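PDB 3K85: D-glycero-D-manno-heptose 1-phosphate kinase from Bacteroides thetaiotaomicron, which probably uses ATP to phosphorylate a sugar, as a GHMP-family kinase named for D-glycero-D-manno-heptose 1-phosphate. Local coordinates for residues A[65-77]-A[85-98]. Sequence-based numbering, arbitrary orientation.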
loop_
_atom_site.group_PDB
_atom_site.type_symbol
_atom_site.label_atom_id
_atom_site.label_comp_id
_atom_site.label_asym_id
_atom_site.label_seq_id
_atom_site.Cartn_x
_atom_site.Cartn_y
_atom_site.Cartn_z
ATOM N N SER A 65 -24.267 8.071 -35.451
ATOM C CA SER A 65 -25.243 8.818 -34.683
ATOM C C SER A 65 -26.434 7.869 -34.544
ATOM O O SER A 65 -26.709 7.092 -35.457
ATOM C CB SER A 65 -25.639 10.080 -35.449
ATOM O OG SER A 65 -26.473 10.922 -34.678
ATOM N N TYR A 66 -27.115 7.907 -33.400
ATOM C CA TYR A 66 -28.278 7.051 -33.148
ATOM C C TYR A 66 -29.371 7.867 -32.483
ATOM O O TYR A 66 -29.101 8.876 -31.826
ATOM C CB TYR A 66 -27.920 5.896 -32.217
ATOM C CG TYR A 66 -26.918 4.915 -32.765
ATOM C CD1 TYR A 66 -27.320 3.838 -33.552
ATOM C CD2 TYR A 66 -25.561 5.049 -32.477
ATOM C CE1 TYR A 66 -26.393 2.914 -34.033
ATOM C CE2 TYR A 66 -24.628 4.135 -32.952
ATOM C CZ TYR A 66 -25.046 3.070 -33.727
ATOM O OH TYR A 66 -24.113 2.166 -34.190
ATOM N N LEU A 67 -30.612 7.426 -32.655
ATOM C CA LEU A 67 -31.744 8.114 -32.053
ATOM C C LEU A 67 -31.704 7.808 -30.551
ATOM O O LEU A 67 -31.593 6.647 -30.147
ATOM C CB LEU A 67 -33.040 7.604 -32.681
ATOM C CG LEU A 67 -32.864 7.077 -34.112
ATOM C CD1 LEU A 67 -34.196 6.545 -34.623
ATOM C CD2 LEU A 67 -32.336 8.177 -35.025
ATOM N N SER A 68 -31.774 8.853 -29.735
ATOM C CA SER A 68 -31.725 8.714 -28.278
ATOM C C SER A 68 -32.748 7.697 -27.757
ATOM O O SER A 68 -33.955 7.920 -27.847
ATOM C CB SER A 68 -31.959 10.083 -27.633
ATOM O OG SER A 68 -31.812 10.034 -26.229
HETATM N N MSE A 69 -32.249 6.586 -27.214
HETATM C CA MSE A 69 -33.096 5.513 -26.681
HETATM C C MSE A 69 -32.762 5.176 -25.227
HETATM O O MSE A 69 -31.837 5.741 -24.653
HETATM C CB MSE A 69 -32.909 4.245 -27.510
HETATM C CG MSE A 69 -33.125 4.419 -28.992
HETATM SE SE MSE A 69 -32.962 2.719 -29.869
HETATM C CE MSE A 69 -31.388 3.073 -30.972
ATOM N N SER A 70 -33.516 4.253 -24.635
ATOM C CA SER A 70 -33.257 3.833 -23.262
ATOM C C SER A 70 -32.206 2.736 -23.302
ATOM O O SER A 70 -31.404 2.583 -22.383
ATOM C CB SER A 70 -34.525 3.294 -22.598
ATOM O OG SER A 70 -35.411 4.337 -22.253
ATOM N N GLN A 71 -32.228 1.961 -24.375
ATOM C CA GLN A 71 -31.269 0.878 -24.552
ATOM C C GLN A 71 -30.774 0.953 -25.991
ATOM O O GLN A 71 -31.457 1.512 -26.846
ATOM C CB GLN A 71 -31.938 -0.479 -24.315
ATOM C CG GLN A 71 -32.415 -0.740 -22.891
ATOM C CD GLN A 71 -31.274 -0.883 -21.901
ATOM O OE1 GLN A 71 -30.740 0.105 -21.407
ATOM N NE2 GLN A 71 -30.889 -2.117 -21.619
ATOM N N LEU A 72 -29.589 0.410 -26.254
ATOM C CA LEU A 72 -29.037 0.413 -27.603
ATOM C C LEU A 72 -28.661 -0.998 -28.008
ATOM O O LEU A 72 -27.964 -1.707 -27.290
ATOM C CB LEU A 72 -27.804 1.319 -27.705
ATOM C CG LEU A 72 -28.025 2.833 -27.642
ATOM C CD1 LEU A 72 -26.679 3.541 -27.751
ATOM C CD2 LEU A 72 -28.947 3.278 -28.762
ATOM N N GLU A 73 -29.134 -1.395 -29.177
ATOM C CA GLU A 73 -28.881 -2.720 -29.712
ATOM C C GLU A 73 -27.397 -3.001 -29.935
ATOM O O GLU A 73 -26.690 -2.218 -30.557
ATOM C CB GLU A 73 -29.655 -2.880 -31.028
ATOM C CG GLU A 73 -29.305 -1.849 -32.129
ATOM C CD GLU A 73 -29.475 -0.377 -31.708
ATOM O OE1 GLU A 73 -30.592 0.020 -31.295
ATOM O OE2 GLU A 73 -28.483 0.388 -31.806
ATOM N N ILE A 74 -26.921 -4.127 -29.428
ATOM C CA ILE A 74 -25.527 -4.470 -29.615
ATOM C C ILE A 74 -25.301 -4.939 -31.060
ATOM O O ILE A 74 -25.336 -6.136 -31.350
ATOM C CB ILE A 74 -25.082 -5.564 -28.590
ATOM C CG1 ILE A 74 -24.930 -4.942 -27.200
ATOM C CG2 ILE A 74 -23.735 -6.164 -28.978
ATOM C CD1 ILE A 74 -26.163 -4.242 -26.691
ATOM N N ASP A 75 -25.080 -3.979 -31.962
ATOM C CA ASP A 75 -24.842 -4.271 -33.377
ATOM C C ASP A 75 -23.541 -5.018 -33.576
ATOM O O ASP A 75 -23.440 -5.910 -34.413
ATOM C CB ASP A 75 -24.743 -2.984 -34.198
ATOM C CG ASP A 75 -26.013 -2.171 -34.170
ATOM O OD1 ASP A 75 -27.082 -2.721 -34.511
ATOM O OD2 ASP A 75 -25.937 -0.973 -33.816
ATOM N N GLY A 76 -22.539 -4.630 -32.803
ATOM C CA GLY A 76 -21.225 -5.228 -32.920
ATOM C C GLY A 76 -20.312 -4.043 -33.154
ATOM O O GLY A 76 -19.134 -4.172 -33.484
ATOM N N GLU A 77 -20.894 -2.865 -32.973
ATOM C CA GLU A 77 -20.184 -1.614 -33.149
ATOM C C GLU A 77 -20.305 -0.784 -31.872
ATOM O O GLU A 77 -21.412 -0.528 -31.381
ATOM C CB GLU A 77 -20.772 -0.851 -34.333
ATOM C CG GLU A 77 -20.830 -1.673 -35.605
ATOM C CD GLU A 77 -21.123 -0.830 -36.834
ATOM O OE1 GLU A 77 -22.099 -0.043 -36.804
ATOM O OE2 GLU A 77 -20.376 -0.964 -37.830
ATOM N N TYR A 85 -23.500 2.197 -21.387
ATOM C CA TYR A 85 -24.683 3.039 -21.438
ATOM C C TYR A 85 -25.957 2.265 -21.075
ATOM O O TYR A 85 -26.806 2.768 -20.334
ATOM C CB TYR A 85 -24.848 3.640 -22.830
ATOM C CG TYR A 85 -26.132 4.409 -22.975
ATOM C CD1 TYR A 85 -26.281 5.656 -22.381
ATOM C CD2 TYR A 85 -27.229 3.861 -23.649
ATOM C CE1 TYR A 85 -27.488 6.342 -22.442
ATOM C CE2 TYR A 85 -28.444 4.540 -23.717
ATOM C CZ TYR A 85 -28.566 5.776 -23.109
ATOM O OH TYR A 85 -29.767 6.449 -23.125
ATOM N N ASN A 86 -26.102 1.047 -21.593
ATOM C CA ASN A 86 -27.303 0.261 -21.300
ATOM C C ASN A 86 -27.390 -0.101 -19.815
ATOM O O ASN A 86 -28.421 0.132 -19.155
ATOM C CB ASN A 86 -27.339 -1.014 -22.158
ATOM C CG ASN A 86 -27.587 -0.721 -23.638
ATOM O OD1 ASN A 86 -28.208 0.284 -23.990
ATOM N ND2 ASN A 86 -27.114 -1.606 -24.502
ATOM N N ARG A 87 -26.292 -0.659 -19.304
ATOM C CA ARG A 87 -26.181 -1.072 -17.914
ATOM C C ARG A 87 -26.512 0.069 -16.959
ATOM O O ARG A 87 -27.216 -0.142 -15.971
ATOM C CB ARG A 87 -24.762 -1.572 -17.635
ATOM C CG ARG A 87 -24.630 -2.468 -16.412
ATOM C CD ARG A 87 -25.195 -3.860 -16.686
ATOM N NE ARG A 87 -24.653 -4.848 -15.758
ATOM C CZ ARG A 87 -24.928 -4.859 -14.463
ATOM N NH1 ARG A 87 -25.746 -3.941 -13.963
ATOM N NH2 ARG A 87 -24.366 -5.763 -13.668
ATOM N N ILE A 88 -26.007 1.272 -17.249
ATOM C CA ILE A 88 -26.259 2.438 -16.396
ATOM C C ILE A 88 -27.713 2.884 -16.496
ATOM O O ILE A 88 -28.312 3.321 -15.504
ATOM C CB ILE A 88 -25.327 3.668 -16.752
ATOM C CG1 ILE A 88 -23.855 3.344 -16.462
ATOM C CG2 ILE A 88 -25.713 4.882 -15.914
ATOM C CD1 ILE A 88 -23.592 2.942 -15.023
ATOM N N ILE A 89 -28.285 2.795 -17.694
ATOM C CA ILE A 89 -29.691 3.186 -17.858
ATOM C C ILE A 89 -30.573 2.241 -17.047
ATOM O O ILE A 89 -31.522 2.683 -16.401
ATOM C CB ILE A 89 -30.150 3.143 -19.344
ATOM C CG1 ILE A 89 -29.392 4.196 -20.159
ATOM C CG2 ILE A 89 -31.658 3.413 -19.431
ATOM C CD1 ILE A 89 -29.697 5.628 -19.753
ATOM N N ARG A 90 -30.243 0.948 -17.075
ATOM C CA ARG A 90 -30.999 -0.055 -16.337
ATOM C C ARG A 90 -30.824 0.049 -14.827
ATOM O O ARG A 90 -31.790 0.263 -14.093
ATOM C CB ARG A 90 -30.596 -1.467 -16.767
ATOM C CG ARG A 90 -30.990 -1.822 -18.175
ATOM C CD ARG A 90 -31.185 -3.312 -18.279
ATOM N NE ARG A 90 -29.958 -4.046 -18.013
ATOM C CZ ARG A 90 -28.938 -4.122 -18.860
ATOM N NH1 ARG A 90 -29.004 -3.502 -20.037
ATOM N NH2 ARG A 90 -27.859 -4.825 -18.537
ATOM N N ASP A 91 -29.586 -0.114 -14.371
ATOM C CA ASP A 91 -29.278 -0.059 -12.951
ATOM C C ASP A 91 -29.814 1.154 -12.221
ATOM O O ASP A 91 -30.180 1.067 -11.053
ATOM C CB ASP A 91 -27.772 -0.156 -12.736
ATOM C CG ASP A 91 -27.274 -1.577 -12.833
ATOM O OD1 ASP A 91 -28.112 -2.476 -13.074
ATOM O OD2 ASP A 91 -26.057 -1.798 -12.668
ATOM N N TYR A 92 -29.876 2.288 -12.898
ATOM C CA TYR A 92 -30.370 3.484 -12.247
ATOM C C TYR A 92 -31.757 3.916 -12.734
ATOM O O TYR A 92 -32.264 4.972 -12.331
ATOM C CB TYR A 92 -29.319 4.596 -12.392
ATOM C CG TYR A 92 -28.047 4.216 -11.671
ATOM C CD1 TYR A 92 -27.954 4.347 -10.282
ATOM C CD2 TYR A 92 -26.998 3.586 -12.344
ATOM C CE1 TYR A 92 -26.861 3.855 -9.580
ATOM C CE2 TYR A 92 -25.898 3.086 -11.652
ATOM C CZ TYR A 92 -25.840 3.222 -10.267
ATOM O OH TYR A 92 -24.791 2.693 -9.555
ATOM N N ARG A 93 -32.368 3.081 -13.579
ATOM C CA ARG A 93 -33.709 3.335 -14.116
ATOM C C ARG A 93 -33.831 4.765 -14.618
ATOM O O ARG A 93 -34.751 5.486 -14.242
ATOM C CB ARG A 93 -34.754 3.108 -13.025
ATOM C CG ARG A 93 -34.654 1.782 -12.285
ATOM C CD ARG A 93 -35.632 1.780 -11.104
ATOM N NE ARG A 93 -36.891 2.446 -11.460
ATOM C CZ ARG A 93 -37.963 2.535 -10.673
ATOM N NH1 ARG A 93 -37.950 1.994 -9.460
ATOM N NH2 ARG A 93 -39.049 3.178 -11.099
ATOM N N LEU A 94 -32.915 5.171 -15.484
ATOM C CA LEU A 94 -32.909 6.539 -15.995
ATOM C C LEU A 94 -33.624 6.727 -17.329
ATOM O O LEU A 94 -33.738 5.788 -18.120
ATOM C CB LEU A 94 -31.461 7.015 -16.130
ATOM C CG LEU A 94 -30.582 6.744 -14.905
ATOM C CD1 LEU A 94 -29.127 7.050 -15.235
ATOM C CD2 LEU A 94 -31.078 7.591 -13.732
ATOM N N GLU A 95 -34.093 7.952 -17.569
ATOM C CA GLU A 95 -34.775 8.303 -18.810
ATOM C C GLU A 95 -33.739 8.364 -19.924
ATOM O O GLU A 95 -32.551 8.571 -19.667
ATOM C CB GLU A 95 -35.446 9.668 -18.685
ATOM C CG GLU A 95 -36.515 9.739 -17.614
ATOM C CD GLU A 95 -37.119 11.130 -17.481
ATOM O OE1 GLU A 95 -37.759 11.607 -18.448
ATOM O OE2 GLU A 95 -36.951 11.750 -16.405
ATOM N N PRO A 96 -34.174 8.184 -21.183
ATOM C CA PRO A 96 -33.245 8.227 -22.318
ATOM C C PRO A 96 -32.302 9.434 -22.242
ATOM O O PRO A 96 -32.697 10.516 -21.792
ATOM C CB PRO A 96 -34.184 8.295 -23.521
ATOM C CG PRO A 96 -35.337 7.468 -23.064
ATOM C CD PRO A 96 -35.554 7.957 -21.645
ATOM N N LYS A 97 -31.062 9.249 -22.682
ATOM C CA LYS A 97 -30.086 10.332 -22.649
ATOM C C LYS A 97 -29.647 10.800 -24.038
ATOM O O LYS A 97 -29.594 10.009 -24.984
ATOM C CB LYS A 97 -28.853 9.902 -21.846
ATOM C CG LYS A 97 -28.657 10.676 -20.553
ATOM C CD LYS A 97 -29.569 10.189 -19.442
ATOM C CE LYS A 97 -29.466 11.099 -18.219
ATOM N NZ LYS A 97 -30.029 10.479 -16.983
ATOM N N SER A 98 -29.325 12.089 -24.142
ATOM C CA SER A 98 -28.867 12.693 -25.391
ATOM C C SER A 98 -27.463 13.277 -25.143
ATOM O O SER A 98 -27.294 14.200 -24.347
ATOM C CB SER A 98 -29.854 13.791 -25.819
ATOM O OG SER A 98 -29.520 14.345 -27.078
#
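The carboxamide of Asn86, on helix 79-91, meets the extended backbone at Leu72 and binds both of its polar atoms. OD1 of Asn86 accepts from Leu72 N at 2.7 Å, with the donor tilted out of the carbonyl plane, while ND2 of Asn86 gives a straighter bond to Leu72 O at 2.9 Å. Leu72 O lies close to the amide plane of Asn86 and receives the N-H on a lone pair, in its own carbonyl plane. The CG of Asn86 lies beside its own backbone N (chi1 -70°), carrying the amide out from the helix flank to the loop; the two bonds together fix its rotation. CD1 of Ile74 lies 3.6 Å from ND2 of Asn86.

The preceding residue, Tyr85, directs its hydroxyl at the loop. Its OH donates to Met69 O at 2.7 Å, almost in line with the C=O bond, and accepts from Lys97 N at 3.1 Å, so a single phenol oxygen ties the loop to the segment that follows the helix. Met69 O lies at the ring edge, near its plane. Leu72 crosses this ring at about a right angle, CD1 of Leu72 lying 4.2 Å from CD2 of Tyr85, and Ile89 places CG1 over one ring face. A chi1 of -175° swings OG of Ser68 away from its own N and toward the peptide of Lys97, to whose O it donates at 2.5 Å from well above the carbonyl plane. Pro96 sets CB against Met69 O and CG against Ser70 OG.

Tyr85 also touches Phe127 of helix 115-131, and Leu72 rests on Ile53 of strand 52-57. Met69 O, Leu72 N and Leu72 O, in a loop without regular secondary structure, are bonded by the side chains of two consecutive helix residues, so directional polar bonds as well as packing join loop to helix.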